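Local structure of glycerol kinase, putative (Plasmodium falciparum, 2W40) at residues 256-260 with 261-265; 355-358 with 359-362; 398-402 with 403-407; 424-427 with 428-432; 452-456 with 457-461. The protein probably phosphorylates glycerol with ATP to give sn-glycerol 3-phosphate, as other glycerol kinases of the FGGY family do. All blocks are in the same frame, centred on the assembly; numbering follows the deposited sequence. Where two conformers were deposited one is given.

In the fold
The five contacts follow one another along the chain of this actin-like kinase fold without overlap, and interactions 1, 3 and 4 involve elements attached to its mixed seven-stranded sheet. Interaction 1 leads into strand 264-268, the neighbour of strand 411-414 in that sheet; interaction 3 ends helix 377-403 just before strand 411-414, and interaction 4 lies on helix 421-431, which links strands 411-414 and 435-438. The centres of interactions 1 and 3 are about 15 Å apart. Interaction 2 touches interaction 3, P358 CB lying 3.4 Å from S398 OG. Interaction 5 stands about 39 Å from interaction 2, centre to centre, where the end of helix 443-455 packs on strands of the six-stranded sheet.

Interaction 1 of 5, residues 256-260 with 261-265; sequences QAIFD and EGEAK
E263 reaches back over D260 at a type II beta turn, D260 to E263, through which the chain passes from helix 248-255 into strand 264-268. Two hydrogen bonds join the ends of the turn. E263 N closes it on D260 O at 3.1 Å, and D260 N returns a bond to E263 OE1 at 2.9 Å, nearly straight at 162° and using the anti lone pair of that oxygen. The side chain gets there because CG stands anti to the carbonyl carbon of E263 (chi1 -66°) and the chain stays extended beyond it. G262 occupies the third place of the turn with a positive phi of 88°, a conformation that suits glycine.

A water extends the polar contacts, lying 3.0 Å from E263 OE2 and 3.0 Å from Q256 O, and so ties the turn to the end of the helix, where A257 forms a Schellman motif. The like charges of D260 and E263 come near each other, OD2 to OE1 3.8 Å; a long, weak ion pair of E263 with R470 may partly offset this.

Carbon contacts complete the packing. Q256 CG meets K265 CB, while the amine of K265 goes on to T267 OG1 and F273 O. I258, just before the turn, packs against the residues that follow it: its CB lies on E263 CB at 3.8 Å, and its CD1 rests 3.8 Å from K265 CG and, against the backbone, 3.7 Å from K265 N.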
loop_
_atom_site.group_PDB
_atom_site.type_symbol
_atom_site.label_atom_id
_atom_site.label_comp_id
_atom_site.label_asym_id
_atom_site.label_seq_id
_atom_site.Cartn_x
_atom_site.Cartn_y
_atom_site.Cartn_z
ATOM N N GLN C 256 5.100 20.044 29.693
ATOM C CA GLN C 256 4.238 19.035 30.356
ATOM C C GLN C 256 4.615 19.019 31.884
ATOM O O GLN C 256 4.077 18.179 32.644
ATOM C CB GLN C 256 4.482 17.685 29.761
ATOM C CG GLN C 256 3.922 17.372 28.410
ATOM C CD GLN C 256 2.493 16.872 28.478
ATOM O OE1 GLN C 256 2.016 16.222 27.566
ATOM N NE2 GLN C 256 1.827 17.222 29.495
ATOM N N ALA C 257 5.608 19.788 32.298
ATOM C CA ALA C 257 6.175 19.812 33.698
ATOM C C ALA C 257 6.618 18.435 34.205
ATOM O O ALA C 257 6.368 18.117 35.353
ATOM C CB ALA C 257 5.173 20.406 34.743
ATOM N N ILE C 258 7.259 17.634 33.340
ATOM C CA ILE C 258 7.762 16.344 33.747
ATOM C C ILE C 258 9.192 16.572 34.286
ATOM O O ILE C 258 10.269 16.264 33.733
ATOM C CB ILE C 258 7.539 15.243 32.705
ATOM C CG1 ILE C 258 8.432 15.500 31.585
ATOM C CG2 ILE C 258 5.956 15.015 32.299
ATOM C CD1 ILE C 258 8.863 14.092 30.902
ATOM N N PHE C 259 9.229 17.149 35.477
ATOM C CA PHE C 259 10.451 17.561 36.124
ATOM C C PHE C 259 10.965 16.613 37.161
ATOM O O PHE C 259 12.103 16.813 37.644
ATOM C CB PHE C 259 10.226 18.939 36.830
ATOM C CG PHE C 259 9.821 20.058 35.916
ATOM C CD1 PHE C 259 10.589 20.351 34.806
ATOM C CD2 PHE C 259 8.668 20.784 36.101
ATOM C CE1 PHE C 259 10.251 21.448 34.004
ATOM C CE2 PHE C 259 8.302 21.829 35.274
ATOM C CZ PHE C 259 9.058 22.125 34.205
ATOM N N ASP C 260 10.137 15.650 37.600
ATOM C CA ASP C 260 10.592 14.694 38.608
ATOM C C ASP C 260 11.050 13.407 37.980
ATOM O O ASP C 260 10.486 12.928 36.989
ATOM C CB ASP C 260 9.493 14.321 39.601
ATOM C CG ASP C 260 8.979 15.504 40.445
ATOM O OD1 ASP C 260 9.747 16.424 40.708
ATOM O OD2 ASP C 260 7.774 15.478 40.833
ATOM N N GLU C 261 12.058 12.812 38.599
ATOM C CA GLU C 261 12.507 11.502 38.208
ATOM C C GLU C 261 11.324 10.518 38.087
ATOM O O GLU C 261 10.417 10.435 38.992
ATOM C CB GLU C 261 13.551 11.055 39.232
ATOM C CG GLU C 261 14.316 9.895 38.883
ATOM C CD GLU C 261 15.380 9.639 39.907
ATOM O OE1 GLU C 261 15.786 10.570 40.731
ATOM O OE2 GLU C 261 15.843 8.481 39.875
ATOM N N GLY C 262 11.316 9.790 36.957
ATOM C CA GLY C 262 10.307 8.843 36.609
ATOM C C GLY C 262 9.075 9.320 35.857
ATOM O O GLY C 262 8.279 8.508 35.410
ATOM N N GLU C 263 8.876 10.603 35.787
ATOM C CA GLU C 263 7.831 11.136 35.026
ATOM C C GLU C 263 8.191 11.044 33.539
ATOM O O GLU C 263 9.384 11.286 33.153
ATOM C CB GLU C 263 7.542 12.568 35.351
ATOM C CG GLU C 263 6.981 12.862 36.791
ATOM C CD GLU C 263 6.461 14.271 36.884
ATOM O OE1 GLU C 263 7.270 15.206 37.084
ATOM O OE2 GLU C 263 5.211 14.458 36.632
ATOM N N ALA C 264 7.146 10.781 32.766
ATOM C CA ALA C 264 7.243 10.500 31.301
ATOM C C ALA C 264 6.190 11.194 30.478
ATOM O O ALA C 264 5.043 11.303 30.900
ATOM C CB ALA C 264 7.180 9.079 31.007
ATOM N N LYS C 265 6.575 11.640 29.275
ATOM C CA LYS C 265 5.614 12.211 28.318
ATOM C C LYS C 265 5.830 11.554 26.959
ATOM O O LYS C 265 6.898 11.045 26.646
ATOM C CB LYS C 265 5.727 13.682 28.229
ATOM C CG LYS C 265 7.077 14.189 27.593
ATOM C CD LYS C 265 6.905 14.420 26.051
ATOM C CE LYS C 265 8.208 14.784 25.359
ATOM N NZ LYS C 265 8.088 14.519 23.930
HETATM O O HOH W 1 3.723 16.523 35.123
#

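Interaction 2 of 5, residues 355-358 with 359-362; sequences LYAP and RWRS
An antiparallel bridge between L355 and R361 closes a compact loop between strands 347-349 and 366-371, with a cis peptide before P358 at the bend. The bridge is a hydrogen-bonded pair: L355 N donates to R361 O at 3.0 Å, and R361 N answers to L355 O at 3.0 Å, the latter bent to 136°. Within it, W360 N donates to Y356 O at 2.7 Å. A water accepts from R359 N at 3.0 Å and donates to Y356 O, also at 3.0 Å, so that this carbonyl holds two donors at once.

W360 supplies most of the side-chain contact. Its indole folds back over the loop backbone, with CG anti to its own carbonyl carbon (chi1 -68°), and lays one face on the peptide between Y356 and A357; Y356 C sits above the middle of the ring. Y356 CB makes a CH-pi contact with that face, 4.1 Å from the centroid of the six-membered ring. The two aromatic rings meet obliquely, their planes 63° apart.

Partners beyond the loop hold the side chains. W360 NE1 donates to G288 O, R359 forms a salt bridge with E394 of helix 377-403, and the Y356 ring meets Y137 edge-to-face. Round the benzo ring, A357 CB lies 3.9 Å from W360 CZ2 and Y356 CD1 3.8 Å from W360 CZ3.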
loop_
_atom_site.group_PDB
_atom_site.type_symbol
_atom_site.label_atom_id
_atom_site.label_comp_id
_atom_site.label_asym_id
_atom_site.label_seq_id
_atom_site.Cartn_x
_atom_site.Cartn_y
_atom_site.Cartn_z
ATOM N N LEU C 355 13.178 1.664 10.747
ATOM C CA LEU C 355 12.694 1.610 12.125
ATOM C C LEU C 355 13.709 2.248 13.075
ATOM O O LEU C 355 14.905 1.940 13.023
ATOM C CB LEU C 355 12.432 0.178 12.604
ATOM C CG LEU C 355 11.244 -0.465 11.916
ATOM C CD1 LEU C 355 11.181 -1.939 12.218
ATOM C CD2 LEU C 355 9.873 0.307 12.144
ATOM N N TYR C 356 13.208 3.170 13.925
ATOM C CA TYR C 356 14.028 3.818 14.971
ATOM C C TYR C 356 13.902 2.996 16.225
ATOM O O TYR C 356 14.174 1.749 16.173
ATOM C CB TYR C 356 13.605 5.280 15.107
ATOM C CG TYR C 356 13.856 6.140 13.828
ATOM C CD1 TYR C 356 14.684 7.147 13.819
ATOM C CD2 TYR C 356 13.060 5.888 12.645
ATOM C CE1 TYR C 356 14.875 7.895 12.560
ATOM C CE2 TYR C 356 13.212 6.554 11.433
ATOM C CZ TYR C 356 14.201 7.577 11.444
ATOM O OH TYR C 356 14.510 8.420 10.427
ATOM N N ALA C 357 13.507 3.630 17.361
ATOM C CA ALA C 357 13.538 2.853 18.588
ATOM C C ALA C 357 12.387 1.810 18.604
ATOM O O ALA C 357 11.273 2.124 18.189
ATOM C CB ALA C 357 13.526 3.765 19.852
ATOM N N PRO C 358 12.625 0.640 19.225
ATOM C CA PRO C 358 13.902 0.152 19.855
ATOM C C PRO C 358 14.745 -0.761 18.969
ATOM O O PRO C 358 15.846 -1.179 19.390
ATOM C CB PRO C 358 13.414 -0.662 21.045
ATOM C CG PRO C 358 12.132 -1.255 20.643
ATOM C CD PRO C 358 11.516 -0.270 19.625
ATOM N N ARG C 359 14.240 -1.085 17.769
ATOM C CA ARG C 359 14.931 -2.084 16.894
ATOM C C ARG C 359 16.095 -1.534 16.075
ATOM O O ARG C 359 17.014 -2.280 15.718
ATOM C CB ARG C 359 13.928 -2.792 15.988
ATOM C CG ARG C 359 12.735 -3.425 16.744
ATOM C CD ARG C 359 11.935 -4.281 15.813
ATOM N NE ARG C 359 10.703 -4.838 16.412
ATOM C CZ ARG C 359 10.241 -6.051 16.265
ATOM N NH1 ARG C 359 10.981 -6.961 15.628
ATOM N NH2 ARG C 359 9.062 -6.369 16.752
ATOM N N TRP C 360 15.988 -0.259 15.708
ATOM C CA TRP C 360 17.071 0.428 15.000
ATOM C C TRP C 360 17.495 -0.397 13.744
ATOM O O TRP C 360 18.635 -0.860 13.614
ATOM C CB TRP C 360 18.257 0.704 15.910
ATOM C CG TRP C 360 17.844 1.741 16.945
ATOM C CD1 TRP C 360 17.547 1.501 18.312
ATOM C CD2 TRP C 360 17.600 3.153 16.744
ATOM N NE1 TRP C 360 17.183 2.662 18.915
ATOM C CE2 TRP C 360 17.113 3.670 17.979
ATOM C CE3 TRP C 360 17.665 4.014 15.640
ATOM C CZ2 TRP C 360 16.794 4.998 18.137
ATOM C CZ3 TRP C 360 17.331 5.321 15.798
ATOM C CH2 TRP C 360 16.899 5.806 17.037
ATOM N N ARG C 361 16.564 -0.492 12.801
ATOM C CA ARG C 361 16.806 -1.209 11.553
ATOM C C ARG C 361 16.637 -0.233 10.408
ATOM O O ARG C 361 15.547 0.000 9.922
ATOM C CB ARG C 361 15.814 -2.370 11.503
ATOM C CG ARG C 361 16.168 -3.452 12.432
ATOM C CD ARG C 361 17.467 -4.240 12.040
ATOM N NE ARG C 361 17.308 -4.921 10.743
ATOM C CZ ARG C 361 16.911 -6.198 10.596
ATOM N NH1 ARG C 361 16.610 -6.981 11.625
ATOM N NH2 ARG C 361 16.755 -6.664 9.371
ATOM N N SER C 362 17.746 0.295 9.927
ATOM C CA SER C 362 17.703 1.288 8.854
ATOM C C SER C 362 17.398 0.610 7.486
ATOM O O SER C 362 17.159 1.310 6.542
ATOM C CB SER C 362 19.142 1.953 8.679
ATOM O OG SER C 362 20.165 0.973 8.474
HETATM O O HOH W 2 11.923 -0.291 16.096
#

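Interaction 3 of 5, residues 398-402 with 403-407; sequences SLTSD and MGIEM. With EDO (1,2-ethanediol), chain B.
I405 CD1 touches both L399 and T400, lying 4.0 Å from L399 CD2 and 4.1 Å from T400 CG2. The methyl is brought there by the first torsion of I405, which sets CG1 between its backbone N and carbonyl carbon (chi1 56°) and turns it back toward the helix. L399 CD2 also meets M403 CG at 4.1 Å, the leucine thus serving both residues that follow it round the bend. Close by, M403 CB and CG lie against L399 O.

Beneath these side chains the backbone winds down. M403 N still donates to L399 O in the helical manner, at 2.9 Å. The chain then leaves the helix at G404, whose positive phi belongs to a Schellman motif: I405 N reaches back to T400 O at 3.2 Å, in the carbonyl plane, whereas G404 N meets S401 O from well above its carbonyl plane. This is the C-terminal end of helix 377-403, from which the chain runs on to strand 411-414.

Farther out, other residues place the helical side chains. T400 OG1 turns back along the helix to V396 O and D397 O, leaving CG2 facing I405. D402 is held by S285 OG and the backbone N of T286, while L399 packs on L274 and I276, and M403 on I276 and T278, of strand 272-279. One turn earlier, S398 OG gives a bond to C287 O and accepts one from O2 of a 1,2-ethanediol molecule at 2.7 Å; the same diol, probably from the crystallisation liquor, bonds to D397 OD2.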
loop_
_atom_site.group_PDB
_atom_site.type_symbol
_atom_site.label_atom_id
_atom_site.label_comp_id
_atom_site.label_asym_id
_atom_site.label_seq_id
_atom_site.Cartn_x
_atom_site.Cartn_y
_atom_site.Cartn_z
ATOM N N SER C 398 10.658 -1.418 26.398
ATOM C CA SER C 398 12.041 -1.155 26.661
ATOM C C SER C 398 12.194 -0.266 27.932
ATOM O O SER C 398 13.094 -0.450 28.725
ATOM C CB SER C 398 12.691 -0.489 25.413
ATOM O OG SER C 398 12.766 -1.384 24.337
ATOM N N LEU C 399 11.368 0.755 28.038
ATOM C CA LEU C 399 11.463 1.737 29.088
ATOM C C LEU C 399 11.244 1.036 30.421
ATOM O O LEU C 399 11.968 1.306 31.391
ATOM C CB LEU C 399 10.397 2.789 28.932
ATOM C CG LEU C 399 10.144 3.800 30.009
ATOM C CD1 LEU C 399 9.311 4.988 29.384
ATOM C CD2 LEU C 399 9.431 3.224 31.196
ATOM N N THR C 400 10.218 0.182 30.522
ATOM C CA THR C 400 9.969 -0.481 31.825
ATOM C C THR C 400 11.145 -1.383 32.163
ATOM O O THR C 400 11.556 -1.468 33.322
ATOM C CB THR C 400 8.612 -1.180 31.894
ATOM O OG1 THR C 400 8.511 -2.126 30.852
ATOM C CG2 THR C 400 7.458 -0.159 31.763
ATOM N N SER C 401 11.745 -2.059 31.183
ATOM C CA SER C 401 12.946 -2.850 31.440
ATOM C C SER C 401 14.115 -2.036 31.918
ATOM O O SER C 401 14.757 -2.341 32.954
ATOM C CB SER C 401 13.344 -3.619 30.185
ATOM O OG SER C 401 14.516 -4.403 30.397
ATOM N N ASP C 402 14.450 -1.006 31.163
ATOM C CA ASP C 402 15.537 -0.120 31.541
ATOM C C ASP C 402 15.336 0.559 32.908
ATOM O O ASP C 402 16.340 0.780 33.636
ATOM C CB ASP C 402 15.716 0.964 30.511
ATOM C CG ASP C 402 16.445 0.507 29.255
ATOM O OD1 ASP C 402 17.281 -0.454 29.347
ATOM O OD2 ASP C 402 16.225 1.195 28.243
ATOM N N MET C 403 14.070 0.871 33.266
ATOM C CA MET C 403 13.779 1.591 34.511
ATOM C C MET C 403 13.583 0.647 35.689
ATOM O O MET C 403 13.484 1.126 36.830
ATOM C CB MET C 403 12.647 2.577 34.403
ATOM C CG MET C 403 12.853 3.793 33.449
ATOM S SD MET C 403 14.305 4.822 33.780
ATOM C CE MET C 403 13.612 5.799 35.156
ATOM N N GLY C 404 13.585 -0.661 35.444
ATOM C CA GLY C 404 13.353 -1.626 36.545
ATOM C C GLY C 404 11.969 -1.492 37.221
ATOM O O GLY C 404 11.837 -1.823 38.439
ATOM N N ILE C 405 10.956 -1.103 36.449
ATOM C CA ILE C 405 9.543 -1.010 36.879
ATOM C C ILE C 405 8.642 -2.020 36.105
ATOM O O ILE C 405 9.013 -2.578 35.065
ATOM C CB ILE C 405 9.008 0.416 36.766
ATOM C CG1 ILE C 405 9.191 0.953 35.326
ATOM C CG2 ILE C 405 9.710 1.339 37.766
ATOM C CD1 ILE C 405 8.391 2.239 34.917
ATOM N N GLU C 406 7.457 -2.303 36.645
ATOM C CA GLU C 406 6.493 -3.177 35.978
ATOM C C GLU C 406 5.551 -2.366 35.107
ATOM O O GLU C 406 5.103 -2.846 34.058
ATOM C CB GLU C 406 5.690 -3.937 37.044
ATOM C CG GLU C 406 5.592 -5.405 36.743
ATOM C CD GLU C 406 6.628 -6.237 37.487
ATOM O OE1 GLU C 406 7.792 -6.364 36.990
ATOM O OE2 GLU C 406 6.250 -6.824 38.552
ATOM N N MET C 407 5.295 -1.117 35.470
ATOM C CA MET C 407 4.402 -0.245 34.699
ATOM C C MET C 407 4.679 1.248 34.885
ATOM O O MET C 407 5.285 1.671 35.864
ATOM C CB MET C 407 2.921 -0.507 35.131
ATOM C CG MET C 407 2.703 -0.317 36.727
ATOM S SD MET C 407 1.856 1.169 37.412
ATOM C CE MET C 407 0.141 0.848 36.963
HETATM C C1 EDO B . 9.547 -5.017 22.523
HETATM O O1 EDO B . 8.240 -5.294 23.174
HETATM C C2 EDO B . 10.323 -3.737 22.914
HETATM O O2 EDO B . 11.572 -3.732 23.669
#

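Interaction 4 of 5, residues 424-427 with 428-432; sequences MQFN and SDIIN. With EDO (1,2-ethanediol), chain D.
F426 and I430 stand side by side on helix 421-431, the helix of the beta-alpha-beta unit between strands 411-414 and 435-438. This is the closely packed part of the contact. I430 CG1 lies over one face of the phenyl ring in a CH-pi contact, 3.9 Å from its centroid and 3.6 Å from CE2. F426 reaches it because CG is anti to the backbone N (chi1 -171°), which carries the ring along the helix toward I430. Helix 377-403 also touches the ring, at R382, E386 and A389. Along the backbone, I430 N bonds to F426 O and I431 N to N427 O, the latter at 2.8 Å.

The more open flank is polar. Q425 NE2 donates to D429 OD1 at 2.9 Å, with the oxygen close to the plane of the amide but the nitrogen above the carboxylate, 48° out of its plane. Both groups have second partners, NE2 in H477 O and OD1 in the backbone N of K479, which should limit the rotation of both groups. At the exposed helix end, N432 has left helical geometry with positive phi, and its OD1 accepts a bond of 2.7 Å from O1 of a 1,2-ethanediol molecule.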
loop_
_atom_site.group_PDB
_atom_site.type_symbol
_atom_site.label_atom_id
_atom_site.label_comp_id
_atom_site.label_asym_id
_atom_site.label_seq_id
_atom_site.Cartn_x
_atom_site.Cartn_y
_atom_site.Cartn_z
ATOM N N MET C 424 -6.387 7.504 20.552
ATOM C CA MET C 424 -5.816 7.477 21.900
ATOM C C MET C 424 -6.292 6.238 22.673
ATOM O O MET C 424 -5.537 5.628 23.458
ATOM C CB MET C 424 -6.172 8.776 22.593
ATOM C CG MET C 424 -5.448 10.013 22.063
ATOM S SD MET C 424 -3.604 9.686 21.694
ATOM C CE MET C 424 -3.152 9.642 23.327
ATOM N N GLN C 425 -7.548 5.813 22.453
ATOM C CA GLN C 425 -8.051 4.614 23.129
ATOM C C GLN C 425 -7.251 3.364 22.672
ATOM O O GLN C 425 -6.864 2.556 23.471
ATOM C CB GLN C 425 -9.540 4.461 22.882
ATOM C CG GLN C 425 -10.101 3.284 23.690
ATOM C CD GLN C 425 -9.953 3.454 25.209
ATOM O OE1 GLN C 425 -10.555 4.362 25.764
ATOM N NE2 GLN C 425 -9.224 2.600 25.831
ATOM N N PHE C 426 -6.998 3.296 21.365
ATOM C CA PHE C 426 -6.201 2.176 20.804
ATOM C C PHE C 426 -4.783 2.190 21.377
ATOM O O PHE C 426 -4.252 1.147 21.721
ATOM C CB PHE C 426 -6.162 2.243 19.292
ATOM C CG PHE C 426 -5.563 1.054 18.671
ATOM C CD1 PHE C 426 -6.282 -0.103 18.489
ATOM C CD2 PHE C 426 -4.234 1.016 18.272
ATOM C CE1 PHE C 426 -5.755 -1.206 17.920
ATOM C CE2 PHE C 426 -3.710 -0.132 17.721
ATOM C CZ PHE C 426 -4.475 -1.217 17.534
ATOM N N ASN C 427 -4.182 3.378 21.473
ATOM C CA ASN C 427 -2.853 3.479 22.107
ATOM C C ASN C 427 -2.868 2.971 23.535
ATOM O O ASN C 427 -2.064 2.166 23.961
ATOM C CB ASN C 427 -2.329 4.954 22.086
ATOM C CG ASN C 427 -1.655 5.322 20.769
ATOM O OD1 ASN C 427 -0.425 5.457 20.728
ATOM N ND2 ASN C 427 -2.434 5.465 19.700
ATOM N N SER C 428 -3.881 3.435 24.311
ATOM C CA SER C 428 -3.966 3.033 25.736
ATOM C C SER C 428 -4.175 1.540 25.862
ATOM O O SER C 428 -3.484 0.894 26.674
ATOM C CB SER C 428 -5.098 3.768 26.451
ATOM O OG SER C 428 -5.118 3.375 27.818
ATOM N N ASP C 429 -5.046 0.990 24.974
ATOM C CA ASP C 429 -5.331 -0.422 24.888
ATOM C C ASP C 429 -4.017 -1.229 24.582
ATOM O O ASP C 429 -3.621 -2.190 25.308
ATOM C CB ASP C 429 -6.337 -0.717 23.829
ATOM C CG ASP C 429 -7.726 -0.367 24.177
ATOM O OD1 ASP C 429 -8.004 -0.006 25.346
ATOM O OD2 ASP C 429 -8.581 -0.465 23.242
ATOM N N ILE C 430 -3.312 -0.833 23.546
ATOM C CA ILE C 430 -2.132 -1.647 23.129
ATOM C C ILE C 430 -0.939 -1.464 24.037
ATOM O O ILE C 430 -0.251 -2.457 24.336
ATOM C CB ILE C 430 -1.760 -1.363 21.722
ATOM C CG1 ILE C 430 -2.820 -1.868 20.767
ATOM C CG2 ILE C 430 -0.313 -1.892 21.311
ATOM C CD1 ILE C 430 -3.213 -3.414 20.785
ATOM N N ILE C 431 -0.655 -0.249 24.486
ATOM C CA ILE C 431 0.495 -0.027 25.444
ATOM C C ILE C 431 0.162 -0.404 26.891
ATOM O O ILE C 431 1.091 -0.337 27.738
ATOM C CB ILE C 431 1.127 1.395 25.353
ATOM C CG1 ILE C 431 0.277 2.490 26.037
ATOM C CG2 ILE C 431 1.377 1.778 23.869
ATOM C CD1 ILE C 431 0.808 3.928 25.974
ATOM N N ASN C 432 -1.130 -0.711 27.142
ATOM C CA ASN C 432 -1.717 -1.014 28.469
ATOM C C ASN C 432 -1.272 -0.001 29.609
ATOM O O ASN C 432 -0.744 -0.409 30.663
ATOM C CB ASN C 432 -1.410 -2.424 28.849
ATOM C CG ASN C 432 -2.309 -2.963 30.046
ATOM O OD1 ASN C 432 -3.424 -2.482 30.317
ATOM N ND2 ASN C 432 -1.707 -3.900 30.824
HETATM C C1 EDO D . -3.637 -0.129 32.762
HETATM O O1 EDO D . -4.442 -1.264 32.483
HETATM C C2 EDO D . -3.933 0.834 31.642
HETATM O O2 EDO D . -5.140 1.550 31.864
#

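Interaction 5 of 5, residues 452-456 with 457-461; sequences AGLEV and KIWDS. With EDO (1,2-ethanediol), chain E.
L454 reaches from the last turn of helix 443-455 toward W459 and S461. Its CB faces C1 of a 1,2-ethanediol molecule at 3.5 Å. CG, set anti to the carbonyl carbon (chi1 -79°), comes within 4.1 Å of W459 CE3. At the tip, CD2 lies 3.9 Å from the same CE3 and 3.6 Å from S461 C, so the leucine is wedged against the indole and the backbone beyond it, crossing the tryptophan at about a right angle.

The chain returns to L454 through a Schellman motif with K457, of positive phi, as its C-prime residue. I458 N donates to G453 O at 3.0 Å, and K457 N meets L454 O from well above its carbonyl plane. A water 2.8 Å from L454 O also bonds to W459 O. G453, having no side chain, lets W459 CZ3 approach its CA to 3.6 Å.

The helix end thereby rests on the N-terminal sheet: I458 and W459 touch I6 of strand 3-11, V456 and I458 meet C78 and K77 of strand 74-83, and V456 also packs on T243 of strand 241-247. W459 NE1 bonds to E23 O, in the turn between strands 15-21 and 27-34.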
loop_
_atom_site.group_PDB
_atom_site.type_symbol
_atom_site.label_atom_id
_atom_site.label_comp_id
_atom_site.label_asym_id
_atom_site.label_seq_id
_atom_site.Cartn_x
_atom_site.Cartn_y
_atom_site.Cartn_z
ATOM N N ALA C 452 12.307 31.049 28.177
ATOM C CA ALA C 452 12.631 32.405 27.809
ATOM C C ALA C 452 12.178 33.391 28.949
ATOM O O ALA C 452 12.937 34.269 29.410
ATOM C CB ALA C 452 12.013 32.747 26.485
ATOM N N GLY C 453 10.929 33.215 29.394
ATOM C CA GLY C 453 10.414 33.999 30.495
ATOM C C GLY C 453 11.145 33.892 31.783
ATOM O O GLY C 453 11.342 34.858 32.501
ATOM N N LEU C 454 11.500 32.696 32.148
ATOM C CA LEU C 454 12.266 32.459 33.388
ATOM C C LEU C 454 13.605 33.192 33.327
ATOM O O LEU C 454 14.010 33.825 34.299
ATOM C CB LEU C 454 12.474 31.017 33.624
ATOM C CG LEU C 454 11.254 30.255 34.232
ATOM C CD1 LEU C 454 11.512 28.719 34.215
ATOM C CD2 LEU C 454 10.749 30.740 35.640
ATOM N N GLU C 455 14.208 33.225 32.131
ATOM C CA GLU C 455 15.540 33.828 31.963
ATOM C C GLU C 455 15.464 35.363 32.207
ATOM O O GLU C 455 16.432 35.974 32.774
ATOM C CB GLU C 455 16.130 33.505 30.593
ATOM C CG GLU C 455 17.443 34.233 30.373
ATOM C CD GLU C 455 18.660 33.856 31.175
ATOM O OE1 GLU C 455 18.607 32.855 31.980
ATOM O OE2 GLU C 455 19.770 34.512 30.944
ATOM N N VAL C 456 14.361 36.008 31.838
ATOM C CA VAL C 456 14.203 37.442 32.081
ATOM C C VAL C 456 13.304 37.805 33.306
ATOM O O VAL C 456 12.900 38.976 33.466
ATOM C CB VAL C 456 13.731 38.195 30.822
ATOM C CG1 VAL C 456 14.778 38.142 29.681
ATOM C CG2 VAL C 456 12.375 37.697 30.315
ATOM N N LYS C 457 13.060 36.809 34.154
ATOM C CA LYS C 457 12.375 36.943 35.437
ATOM C C LYS C 457 10.923 37.419 35.317
ATOM O O LYS C 457 10.418 38.214 36.170
ATOM C CB LYS C 457 13.106 37.936 36.323
ATOM C CG LYS C 457 14.656 37.874 36.364
ATOM C CD LYS C 457 15.077 36.640 36.898
ATOM C CE LYS C 457 16.625 36.693 37.289
ATOM N NZ LYS C 457 17.078 35.288 37.430
ATOM N N ILE C 458 10.210 36.919 34.297
ATOM C CA ILE C 458 8.738 37.191 34.154
ATOM C C ILE C 458 8.009 36.647 35.366
ATOM O O ILE C 458 7.095 37.288 35.883
ATOM C CB ILE C 458 8.120 36.604 32.869
ATOM C CG1 ILE C 458 8.768 37.279 31.677
ATOM C CG2 ILE C 458 6.614 36.737 32.928
ATOM C CD1 ILE C 458 8.197 37.013 30.280
ATOM N N TRP C 459 8.419 35.454 35.800
ATOM C CA TRP C 459 7.936 34.813 37.009
ATOM C C TRP C 459 9.216 34.598 37.798
ATOM O O TRP C 459 10.340 34.432 37.216
ATOM C CB TRP C 459 7.304 33.458 36.651
ATOM C CG TRP C 459 6.436 33.503 35.427
ATOM C CD1 TRP C 459 5.150 33.946 35.328
ATOM C CD2 TRP C 459 6.762 32.999 34.085
ATOM N NE1 TRP C 459 4.695 33.823 34.049
ATOM C CE2 TRP C 459 5.674 33.270 33.262
ATOM C CE3 TRP C 459 7.910 32.448 33.511
ATOM C CZ2 TRP C 459 5.654 32.965 31.895
ATOM C CZ3 TRP C 459 7.881 32.125 32.166
ATOM C CH2 TRP C 459 6.791 32.393 31.363
ATOM N N ASP C 460 9.029 34.427 39.072
ATOM C CA ASP C 460 10.160 34.212 40.007
ATOM C C ASP C 460 10.948 32.903 39.806
ATOM O O ASP C 460 12.235 32.874 39.827
ATOM C CB ASP C 460 9.582 34.319 41.418
ATOM C CG ASP C 460 8.843 35.672 41.634
ATOM O OD1 ASP C 460 9.470 36.724 41.291
ATOM O OD2 ASP C 460 7.635 35.704 42.063
ATOM N N SER C 461 10.175 31.829 39.576
ATOM C CA SER C 461 10.659 30.477 39.723
ATOM C C SER C 461 9.784 29.606 38.876
ATOM O O SER C 461 8.659 29.935 38.633
ATOM C CB SER C 461 10.498 29.954 41.172
ATOM O OG SER C 461 9.123 29.793 41.562
HETATM C C1 EDO E . 15.377 30.001 35.271
HETATM O O1 EDO E . 15.317 29.608 36.647
HETATM C C2 EDO E . 16.797 30.118 34.852
HETATM O O2 EDO E . 17.113 31.512 34.641
HETATM O O HOH W 3 13.192 33.325 36.930
HETATM O O HOH W 4 17.926 34.880 34.738
#